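Local atomic coordinates of protein HI_1472 (Haemophilus influenzae, PDB entry 3PSH), a protein that binds molybdate and tungstate, but not sulfate or phosphate, as the periplasmic solute-binding component of the MolBCA ABC transporter that imports molybdate. Residues A[138-143]-A[162-167]; A[168-173]-A[300-305]; A[187-192]-A[249-254]. All coordinates share one frame; numbering follows the deposited sequence.

Overall arrangement
Three mainly apolar contacts join parts of MolA at different distances from its molybdate site. Interaction 1 comes closest: the side chain of L140 is about 10 Å from the bound molybdate and about 8 Å from those of the ligand-binding residues Q27 and Y280. In interaction 3 the A189 side chain stays about 13 Å from the ion, while interaction 2 lies away from the annotated sites. Residues 162-167 run directly into 168-173, so interactions 1 and 2 are consecutive along the chain, with centres 19 Å apart. Interaction 3 lies farther from the other two, its centre 31 Å from that of interaction 1, across the middle of the chain, and 29 Å from that of interaction 2.

Interaction 1 (A[138-143]-A[162-167]); sequences DGLKQG and KAAFAN
L140 and the A164-F165 pair face one another from two successive helices, 132-151 and 154-165, whose chains head in broadly opposite directions here. Helical i to i+4 bonds run through residues 138-143, from Q142 N to D138 O (2.9 Å) and from G143 N to G139 O (2.7 Å). The backbones stay well apart, with L140 CA 8.9 Å from A164 CA, and no hydrogen bond crosses, so side chains alone make the contact. L140 carries its CG anti to the backbone N (chi1 176°), which sends CD2 out to the other helix. This one methyl serves two partners: the methyl of A164, at 4.4 Å from CD2 to CB, and the far end of the F165 ring, at 4.3 Å from CD2 to CZ, which it approaches obliquely. Beside it, K141 lends only the root of its chain, CB lying 4.7 Å from F165 CE2, a loose approach. Its remaining methylenes lead away, carrying NZ to a salt bridge with E145 on the same helix. Helix 154-165, continued by 168-175 toward strand 184-188 of the second parallel sheet, is consistent with the interlobe helix of this binding-protein family, and 132-151 packs on it. Helix 283-297 packs on both, placing L286 against L140 and F165 and P283 against A164, while P281 of the preceding loop also touches L140.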
loop_
_atom_site.group_PDB
_atom_site.type_symbol
_atom_site.label_atom_id
_atom_site.label_comp_id
_atom_site.label_asym_id
_atom_site.label_seq_id
_atom_site.Cartn_x
_atom_site.Cartn_y
_atom_site.Cartn_z
ATOM N N ASP A 138 2.802 -13.439 -1.691
ATOM C CA ASP A 138 2.178 -14.364 -0.751
ATOM C C ASP A 138 1.625 -13.613 0.473
ATOM O O ASP A 138 0.625 -13.983 1.027
ATOM C CB ASP A 138 3.229 -15.339 -0.267
ATOM C CG ASP A 138 3.628 -16.402 -1.337
ATOM O OD1 ASP A 138 2.947 -16.427 -2.397
ATOM O OD2 ASP A 138 4.605 -17.157 -1.050
ATOM N N GLY A 139 2.213 -12.487 0.785
ATOM C CA GLY A 139 1.860 -11.744 2.039
ATOM C C GLY A 139 0.567 -10.958 1.799
ATOM O O GLY A 139 -0.263 -10.846 2.755
ATOM N N LEU A 140 0.338 -10.484 0.546
ATOM C CA LEU A 140 -0.847 -9.733 0.232
ATOM C C LEU A 140 -1.969 -10.719 0.252
ATOM O O LEU A 140 -2.985 -10.492 0.888
ATOM C CB LEU A 140 -0.713 -9.118 -1.193
ATOM C CG LEU A 140 -1.983 -8.384 -1.620
ATOM C CD1 LEU A 140 -2.433 -7.281 -0.712
ATOM C CD2 LEU A 140 -1.622 -7.757 -2.994
ATOM N N LYS A 141 -1.770 -11.880 -0.372
ATOM C CA LYS A 141 -2.818 -12.898 -0.388
ATOM C C LYS A 141 -3.116 -13.350 1.070
ATOM O O LYS A 141 -4.312 -13.502 1.422
ATOM C CB LYS A 141 -2.366 -14.183 -1.181
ATOM C CG LYS A 141 -3.303 -15.337 -1.144
ATOM C CD LYS A 141 -2.678 -16.435 -2.023
ATOM C CE LYS A 141 -3.226 -17.832 -1.770
ATOM N NZ LYS A 141 -4.643 -18.052 -1.561
ATOM N N GLN A 142 -2.091 -13.652 1.838
ATOM C CA GLN A 142 -2.276 -14.178 3.266
ATOM C C GLN A 142 -2.968 -13.077 4.118
ATOM O O GLN A 142 -3.870 -13.324 4.941
ATOM C CB GLN A 142 -0.934 -14.573 3.843
ATOM C CG GLN A 142 -0.934 -14.823 5.307
ATOM C CD GLN A 142 0.456 -15.078 5.824
ATOM O OE1 GLN A 142 1.135 -14.156 6.152
ATOM N NE2 GLN A 142 0.843 -16.381 6.004
ATOM N N GLY A 143 -2.532 -11.809 3.881
ATOM C CA GLY A 143 -3.136 -10.708 4.613
ATOM C C GLY A 143 -4.593 -10.446 4.334
ATOM O O GLY A 143 -5.400 -10.200 5.218
ATOM N N LYS A 162 -8.073 -12.787 -6.098
ATOM C CA LYS A 162 -8.086 -13.184 -7.538
ATOM C C LYS A 162 -7.991 -11.888 -8.420
ATOM O O LYS A 162 -7.153 -11.853 -9.362
ATOM C CB LYS A 162 -9.342 -14.096 -7.897
ATOM C CG LYS A 162 -9.199 -14.654 -9.348
ATOM C CD LYS A 162 -10.470 -15.157 -10.070
ATOM C CE LYS A 162 -10.212 -15.138 -11.629
ATOM N NZ LYS A 162 -9.781 -13.764 -12.232
ATOM N N ALA A 163 -8.776 -10.837 -8.087
ATOM C CA ALA A 163 -8.669 -9.569 -8.825
ATOM C C ALA A 163 -7.253 -8.979 -8.725
ATOM O O ALA A 163 -6.703 -8.465 -9.762
ATOM C CB ALA A 163 -9.679 -8.573 -8.405
ATOM N N ALA A 164 -6.617 -9.027 -7.535
ATOM C CA ALA A 164 -5.310 -8.372 -7.390
ATOM C C ALA A 164 -4.275 -8.856 -8.421
ATOM O O ALA A 164 -3.371 -8.102 -8.882
ATOM C CB ALA A 164 -4.734 -8.633 -5.920
ATOM N N PHE A 165 -4.361 -10.162 -8.649
ATOM C CA PHE A 165 -3.341 -10.856 -9.467
ATOM C C PHE A 165 -3.721 -11.158 -10.954
ATOM O O PHE A 165 -2.922 -11.803 -11.708
ATOM C CB PHE A 165 -2.868 -12.166 -8.773
ATOM C CG PHE A 165 -2.086 -11.955 -7.500
ATOM C CD1 PHE A 165 -0.695 -11.573 -7.498
ATOM C CD2 PHE A 165 -2.785 -11.950 -6.271
ATOM C CE1 PHE A 165 -0.048 -11.332 -6.286
ATOM C CE2 PHE A 165 -2.119 -11.631 -5.065
ATOM C CZ PHE A 165 -0.761 -11.357 -5.107
ATOM N N ALA A 166 -4.917 -10.721 -11.327
ATOM C CA ALA A 166 -5.539 -11.113 -12.568
ATOM C C ALA A 166 -4.742 -10.594 -13.785
ATOM O O ALA A 166 -4.945 -11.115 -14.896
ATOM C CB ALA A 166 -6.921 -10.538 -12.590
ATOM N N ASN A 167 -3.940 -9.527 -13.610
ATOM C CA ASN A 167 -3.242 -8.902 -14.770
ATOM C C ASN A 167 -1.769 -9.203 -14.805
ATOM O O ASN A 167 -1.049 -8.660 -15.646
ATOM C CB ASN A 167 -3.529 -7.383 -14.868
ATOM C CG ASN A 167 -4.997 -7.126 -15.075
ATOM O OD1 ASN A 167 -5.659 -7.797 -15.891
ATOM N ND2 ASN A 167 -5.543 -6.178 -14.353
#

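Interaction 2 (A[168-173]-A[300-305]); sequences RKLLAD and QRFQDV
L171 and F302 cross at about a right angle, the CD2 methyl of the leucine meeting the far rim of the phenyl ring. That methyl is shared evenly by two ring atoms, since CD2 is 3.8 Å from both CE1 and CZ of F302; it arrives obliquely. L170 takes a different position on the same ring: its CG stands at the edge, near the ring plane, 4.2 Å from CE1 of F302. The chi1 of L170 (170°) sets CG beside its own carbonyl carbon, and from there CD2 extends to V305; the two side chains meet tip to tip, CD2 to CG2 at 3.9 Å. V305 CG2 in turn lies in the plane of the F302 ring, 3.9 Å from its CD1, so this one methyl touches the leucine and the phenyl edge together. F302 and V305 stand at the two ends of a type I beta turn, closed by V305 N to F302 O (2.9 Å), which brings both side chains round to the helix. The turn belongs to the loop between helices 283-297 and 307-319, and helix 168-175 leads into the C-terminal alpha/beta lobe of the periplasmic binding protein, whose parallel sheet includes strand 184-188; the contact thus ties the C-terminal part of the chain to residues 168-173, 127 positions earlier at the closest ends. A294 of helix 283-297 touches both L171 and F302, while K295 NZ holds the carbonyl oxygens of F302 and V305. Salt bridges lie nearby: D304 with R174, R301 with D177. Within residues 168-173, one turn of helix separates K169 from D173, whose OD2 accepts K169 NZ through its syn lone pair at 2.6 Å in a salt bridge.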
loop_
_atom_site.group_PDB
_atom_site.type_symbol
_atom_site.label_atom_id
_atom_site.label_comp_id
_atom_site.label_asym_id
_atom_site.label_seq_id
_atom_site.Cartn_x
_atom_site.Cartn_y
_atom_site.Cartn_z
ATOM N N ARG A 168 -1.286 -9.942 -13.836
ATOM C CA ARG A 168 0.160 -10.153 -13.723
ATOM C C ARG A 168 0.671 -10.947 -14.966
ATOM O O ARG A 168 1.748 -10.613 -15.503
ATOM C CB ARG A 168 0.443 -10.976 -12.441
ATOM C CG ARG A 168 0.546 -10.025 -11.273
ATOM C CD ARG A 168 1.970 -9.465 -11.202
ATOM N NE ARG A 168 2.273 -8.361 -10.227
ATOM C CZ ARG A 168 2.724 -8.615 -8.975
ATOM N NH1 ARG A 168 2.855 -9.886 -8.557
ATOM N NH2 ARG A 168 3.088 -7.644 -8.192
ATOM N N LYS A 169 -0.127 -11.893 -15.433
ATOM C CA LYS A 169 0.285 -12.684 -16.633
ATOM C C LYS A 169 0.431 -11.827 -17.909
ATOM O O LYS A 169 1.490 -11.935 -18.578
ATOM C CB LYS A 169 -0.540 -13.949 -16.838
ATOM C CG LYS A 169 -0.141 -14.718 -18.102
ATOM C CD LYS A 169 -1.265 -15.726 -18.549
ATOM C CE LYS A 169 -1.185 -16.170 -20.057
ATOM N NZ LYS A 169 0.248 -16.339 -20.483
ATOM N N LEU A 170 -0.547 -10.961 -18.153
ATOM C CA LEU A 170 -0.483 -10.003 -19.233
ATOM C C LEU A 170 0.838 -9.232 -19.201
ATOM O O LEU A 170 1.592 -9.124 -20.200
ATOM C CB LEU A 170 -1.704 -9.055 -19.140
ATOM C CG LEU A 170 -1.629 -7.839 -20.086
ATOM C CD1 LEU A 170 -1.928 -8.333 -21.557
ATOM C CD2 LEU A 170 -2.685 -6.828 -19.688
ATOM N N LEU A 171 1.168 -8.645 -18.031
ATOM C CA LEU A 171 2.414 -7.845 -17.986
ATOM C C LEU A 171 3.651 -8.730 -18.141
ATOM O O LEU A 171 4.587 -8.268 -18.760
ATOM C CB LEU A 171 2.517 -7.085 -16.656
ATOM C CG LEU A 171 1.303 -6.125 -16.420
ATOM C CD1 LEU A 171 1.550 -5.379 -15.141
ATOM C CD2 LEU A 171 0.995 -5.143 -17.587
ATOM N N ALA A 172 3.674 -9.943 -17.540
ATOM C CA ALA A 172 4.849 -10.808 -17.687
ATOM C C ALA A 172 5.085 -11.122 -19.184
ATOM O O ALA A 172 6.239 -11.114 -19.673
ATOM C CB ALA A 172 4.648 -12.099 -16.844
ATOM N N ASP A 173 3.990 -11.330 -19.878
ATOM C CA ASP A 173 4.013 -11.760 -21.320
ATOM C C ASP A 173 4.421 -10.561 -22.194
ATOM O O ASP A 173 5.311 -10.690 -23.049
ATOM C CB ASP A 173 2.614 -12.236 -21.747
ATOM C CG ASP A 173 2.294 -13.662 -21.256
ATOM O OD1 ASP A 173 3.198 -14.378 -20.788
ATOM O OD2 ASP A 173 1.147 -14.034 -21.382
ATOM N N GLN A 300 2.632 1.497 -26.776
ATOM C CA GLN A 300 2.417 0.781 -28.045
ATOM C C GLN A 300 2.306 -0.694 -27.831
ATOM O O GLN A 300 2.085 -1.422 -28.802
ATOM C CB GLN A 300 3.616 1.079 -28.970
ATOM C CG GLN A 300 3.707 2.601 -29.343
ATOM C CD GLN A 300 2.300 3.220 -29.552
ATOM O OE1 GLN A 300 1.373 2.606 -30.158
ATOM N NE2 GLN A 300 2.108 4.462 -28.970
ATOM N N ARG A 301 2.472 -1.152 -26.553
ATOM C CA ARG A 301 2.334 -2.612 -26.307
ATOM C C ARG A 301 1.013 -2.937 -25.669
ATOM O O ARG A 301 0.747 -4.139 -25.478
ATOM C CB ARG A 301 3.421 -3.240 -25.429
ATOM C CG ARG A 301 4.820 -3.135 -25.983
ATOM C CD ARG A 301 5.899 -3.693 -24.948
ATOM N NE ARG A 301 7.206 -3.554 -25.582
ATOM C CZ ARG A 301 8.189 -4.467 -25.460
ATOM N NH1 ARG A 301 7.984 -5.555 -24.765
ATOM N NH2 ARG A 301 9.372 -4.365 -26.089
ATOM N N PHE A 302 0.188 -1.887 -25.373
ATOM C CA PHE A 302 -1.016 -2.074 -24.594
ATOM C C PHE A 302 -2.266 -1.391 -25.185
ATOM O O PHE A 302 -3.174 -1.064 -24.461
ATOM C CB PHE A 302 -0.770 -1.627 -23.117
ATOM C CG PHE A 302 0.220 -2.509 -22.422
ATOM C CD1 PHE A 302 -0.148 -3.812 -21.972
ATOM C CD2 PHE A 302 1.569 -2.061 -22.261
ATOM C CE1 PHE A 302 0.838 -4.656 -21.312
ATOM C CE2 PHE A 302 2.556 -2.901 -21.599
ATOM C CZ PHE A 302 2.154 -4.225 -21.115
ATOM N N GLN A 303 -2.275 -1.113 -26.491
ATOM C CA GLN A 303 -3.414 -0.357 -27.036
ATOM C C GLN A 303 -4.744 -1.015 -26.987
ATOM O O GLN A 303 -5.764 -0.327 -26.899
ATOM C CB GLN A 303 -3.014 0.075 -28.496
ATOM C CG GLN A 303 -1.882 1.138 -28.581
ATOM C CD GLN A 303 -2.217 2.487 -28.000
ATOM O OE1 GLN A 303 -3.394 2.897 -27.929
ATOM N NE2 GLN A 303 -1.205 3.248 -27.721
ATOM N N ASP A 304 -4.719 -2.346 -26.937
ATOM C CA ASP A 304 -5.893 -3.174 -26.770
ATOM C C ASP A 304 -6.374 -3.235 -25.334
ATOM O O ASP A 304 -7.413 -3.849 -25.085
ATOM C CB ASP A 304 -5.729 -4.690 -27.151
ATOM C CG ASP A 304 -4.531 -5.356 -26.449
ATOM O OD1 ASP A 304 -3.468 -4.651 -26.416
ATOM O OD2 ASP A 304 -4.573 -6.544 -26.079
ATOM N N VAL A 305 -5.558 -2.759 -24.397
ATOM C CA VAL A 305 -5.928 -2.926 -22.948
ATOM C C VAL A 305 -6.735 -1.721 -22.530
ATOM O O VAL A 305 -6.205 -0.618 -22.415
ATOM C CB VAL A 305 -4.655 -3.063 -22.092
ATOM C CG1 VAL A 305 -5.009 -3.103 -20.624
ATOM C CG2 VAL A 305 -3.955 -4.390 -22.507
#

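Interaction 3 (A[187-192]-A[249-254]); sequences YMANPD and PQILND
The carboxamide of Q250 leads toward D192 with its NE2 corner. NE2 comes within 4.3 Å of D192 N, a proximity without a hydrogen bond. The flat carboxylate of D192 is farther still, OD1 lying 5.2 Å from the same NE2, and no hydrogen bond joins them. This polar margin flanks a piece of the Rossmann-like alpha/beta lobe built on the parallel sheet 211-213, 184-188, 237-240, 268-270. Residues 187-192 comprise the last residues of strand 184-188 and the chain after it; residues 249-252 end helix 247-252, which follows the adjoining strand 237-240, and N253 and D254 leave that helix. The two apolar residues that meet are A189 and I251, with CA atoms 8.8 Å apart. I251 holds CG1 anti to its carbonyl carbon and extends the chain further at chi2 (169°), so that CD1 projects straight at A189. There it presses end-on against the A189 methyl, at a CB to CD1 distance of 3.5 Å, tighter than a usual van der Waals contact. I238 of strand 237-240 touches both residues and thereby links them to the sheet. A189 also hydrogen-bonds to L239 through the backbone, and N190 ND2 reaches Q241 OE1 just beyond that strand. Beyond P191, D192 takes a left-handed helical backbone conformation (phi 55°, psi 46°), turning the chain past the Q250 side chain; its carbonyl oxygen accepts a bond from Q224 NE2. The amide of the same residue fares differently, for D192 N is buried by this contact yet has no hydrogen-bonding partner in the model.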
loop_
_atom_site.group_PDB
_atom_site.type_symbol
_atom_site.label_atom_id
_atom_site.label_comp_id
_atom_site.label_asym_id
_atom_site.label_seq_id
_atom_site.Cartn_x
_atom_site.Cartn_y
_atom_site.Cartn_z
ATOM N N TYR A 187 12.018 7.051 -10.341
ATOM C CA TYR A 187 12.269 7.466 -8.970
ATOM C C TYR A 187 10.944 7.856 -8.366
ATOM O O TYR A 187 10.184 8.613 -8.980
ATOM C CB TYR A 187 13.172 8.712 -9.019
ATOM C CG TYR A 187 13.442 9.303 -7.626
ATOM C CD1 TYR A 187 14.410 8.705 -6.768
ATOM C CD2 TYR A 187 12.779 10.462 -7.194
ATOM C CE1 TYR A 187 14.663 9.250 -5.474
ATOM C CE2 TYR A 187 13.049 11.005 -5.855
ATOM C CZ TYR A 187 14.006 10.383 -5.059
ATOM O OH TYR A 187 14.122 10.957 -3.819
ATOM N N MET A 188 10.739 7.408 -7.118
ATOM C CA MET A 188 9.546 7.764 -6.378
ATOM C C MET A 188 9.855 8.955 -5.432
ATOM O O MET A 188 10.568 8.801 -4.478
ATOM C CB MET A 188 9.048 6.483 -5.642
ATOM C CG MET A 188 7.959 6.750 -4.704
ATOM S SD MET A 188 6.498 7.571 -5.383
ATOM C CE MET A 188 6.018 6.469 -6.457
ATOM N N ALA A 189 9.261 10.083 -5.693
ATOM C CA ALA A 189 9.537 11.294 -4.851
ATOM C C ALA A 189 8.358 11.518 -3.870
ATOM O O ALA A 189 7.247 11.817 -4.266
ATOM C CB ALA A 189 9.703 12.537 -5.806
ATOM N N ASN A 190 8.617 11.234 -2.594
ATOM C CA ASN A 190 7.719 11.520 -1.473
ATOM C C ASN A 190 8.095 12.878 -0.852
ATOM O O ASN A 190 9.166 13.435 -1.183
ATOM C CB ASN A 190 7.759 10.372 -0.444
ATOM C CG ASN A 190 6.763 9.304 -0.758
ATOM O OD1 ASN A 190 6.723 8.782 -1.853
ATOM N ND2 ASN A 190 5.903 8.987 0.225
ATOM N N PRO A 191 7.224 13.435 0.000
ATOM C CA PRO A 191 7.457 14.771 0.618
ATOM C C PRO A 191 8.788 14.848 1.302
ATOM O O PRO A 191 9.413 13.827 1.720
ATOM C CB PRO A 191 6.308 14.881 1.633
ATOM C CG PRO A 191 5.206 14.187 0.926
ATOM C CD PRO A 191 5.904 12.919 0.367
ATOM N N ASP A 192 9.344 16.061 1.313
ATOM C CA ASP A 192 10.589 16.259 2.074
ATOM C C ASP A 192 11.790 15.326 1.741
ATOM O O ASP A 192 12.354 14.750 2.667
ATOM C CB ASP A 192 10.235 16.214 3.575
ATOM C CG ASP A 192 9.224 17.278 3.922
ATOM O OD1 ASP A 192 9.446 18.443 3.510
ATOM O OD2 ASP A 192 8.182 16.948 4.534
ATOM N N PRO A 249 4.233 20.030 -8.191
ATOM C CA PRO A 249 4.639 21.475 -8.401
ATOM C C PRO A 249 5.891 21.867 -7.670
ATOM O O PRO A 249 6.668 22.628 -8.227
ATOM C CB PRO A 249 3.364 22.277 -8.008
ATOM C CG PRO A 249 2.746 21.277 -6.908
ATOM C CD PRO A 249 2.855 19.955 -7.692
ATOM N N GLN A 250 6.130 21.331 -6.472
ATOM C CA GLN A 250 7.359 21.473 -5.697
ATOM C C GLN A 250 8.570 21.127 -6.548
ATOM O O GLN A 250 9.545 21.900 -6.619
ATOM C CB GLN A 250 7.259 20.531 -4.507
ATOM C CG GLN A 250 8.358 20.516 -3.542
ATOM C CD GLN A 250 7.832 19.953 -2.227
ATOM O OE1 GLN A 250 6.658 20.204 -1.860
ATOM N NE2 GLN A 250 8.635 19.126 -1.575
ATOM N N ILE A 251 8.562 19.937 -7.130
ATOM C CA ILE A 251 9.652 19.499 -7.958
ATOM C C ILE A 251 9.790 20.341 -9.234
ATOM O O ILE A 251 10.901 20.774 -9.564
ATOM C CB ILE A 251 9.427 18.014 -8.325
ATOM C CG1 ILE A 251 9.855 17.193 -7.084
ATOM C CG2 ILE A 251 10.362 17.632 -9.492
ATOM C CD1 ILE A 251 9.424 15.685 -7.200
ATOM N N LEU A 252 8.682 20.594 -9.896
ATOM C CA LEU A 252 8.669 21.296 -11.171
ATOM C C LEU A 252 9.199 22.746 -10.974
ATOM O O LEU A 252 9.800 23.294 -11.898
ATOM C CB LEU A 252 7.247 21.300 -11.711
ATOM C CG LEU A 252 6.767 20.227 -12.704
ATOM C CD1 LEU A 252 7.443 18.920 -12.544
ATOM C CD2 LEU A 252 5.257 20.096 -12.953
ATOM N N ASN A 253 8.970 23.343 -9.809
ATOM C CA ASN A 253 9.304 24.787 -9.570
ATOM C C ASN A 253 10.644 24.924 -8.831
ATOM O O ASN A 253 11.084 26.031 -8.487
ATOM C CB ASN A 253 8.194 25.444 -8.781
ATOM C CG ASN A 253 6.816 25.335 -9.491
ATOM O OD1 ASN A 253 6.692 25.166 -10.728
ATOM N ND2 ASN A 253 5.756 25.376 -8.665
ATOM N N ASP A 254 11.306 23.779 -8.583
ATOM C CA ASP A 254 12.539 23.750 -7.834
ATOM C C ASP A 254 13.704 23.720 -8.827
ATOM O O ASP A 254 14.002 22.705 -9.473
ATOM C CB ASP A 254 12.546 22.623 -6.780
ATOM C CG ASP A 254 13.760 22.679 -5.919
ATOM O OD1 ASP A 254 14.760 23.344 -6.328
ATOM O OD2 ASP A 254 13.736 22.114 -4.784
#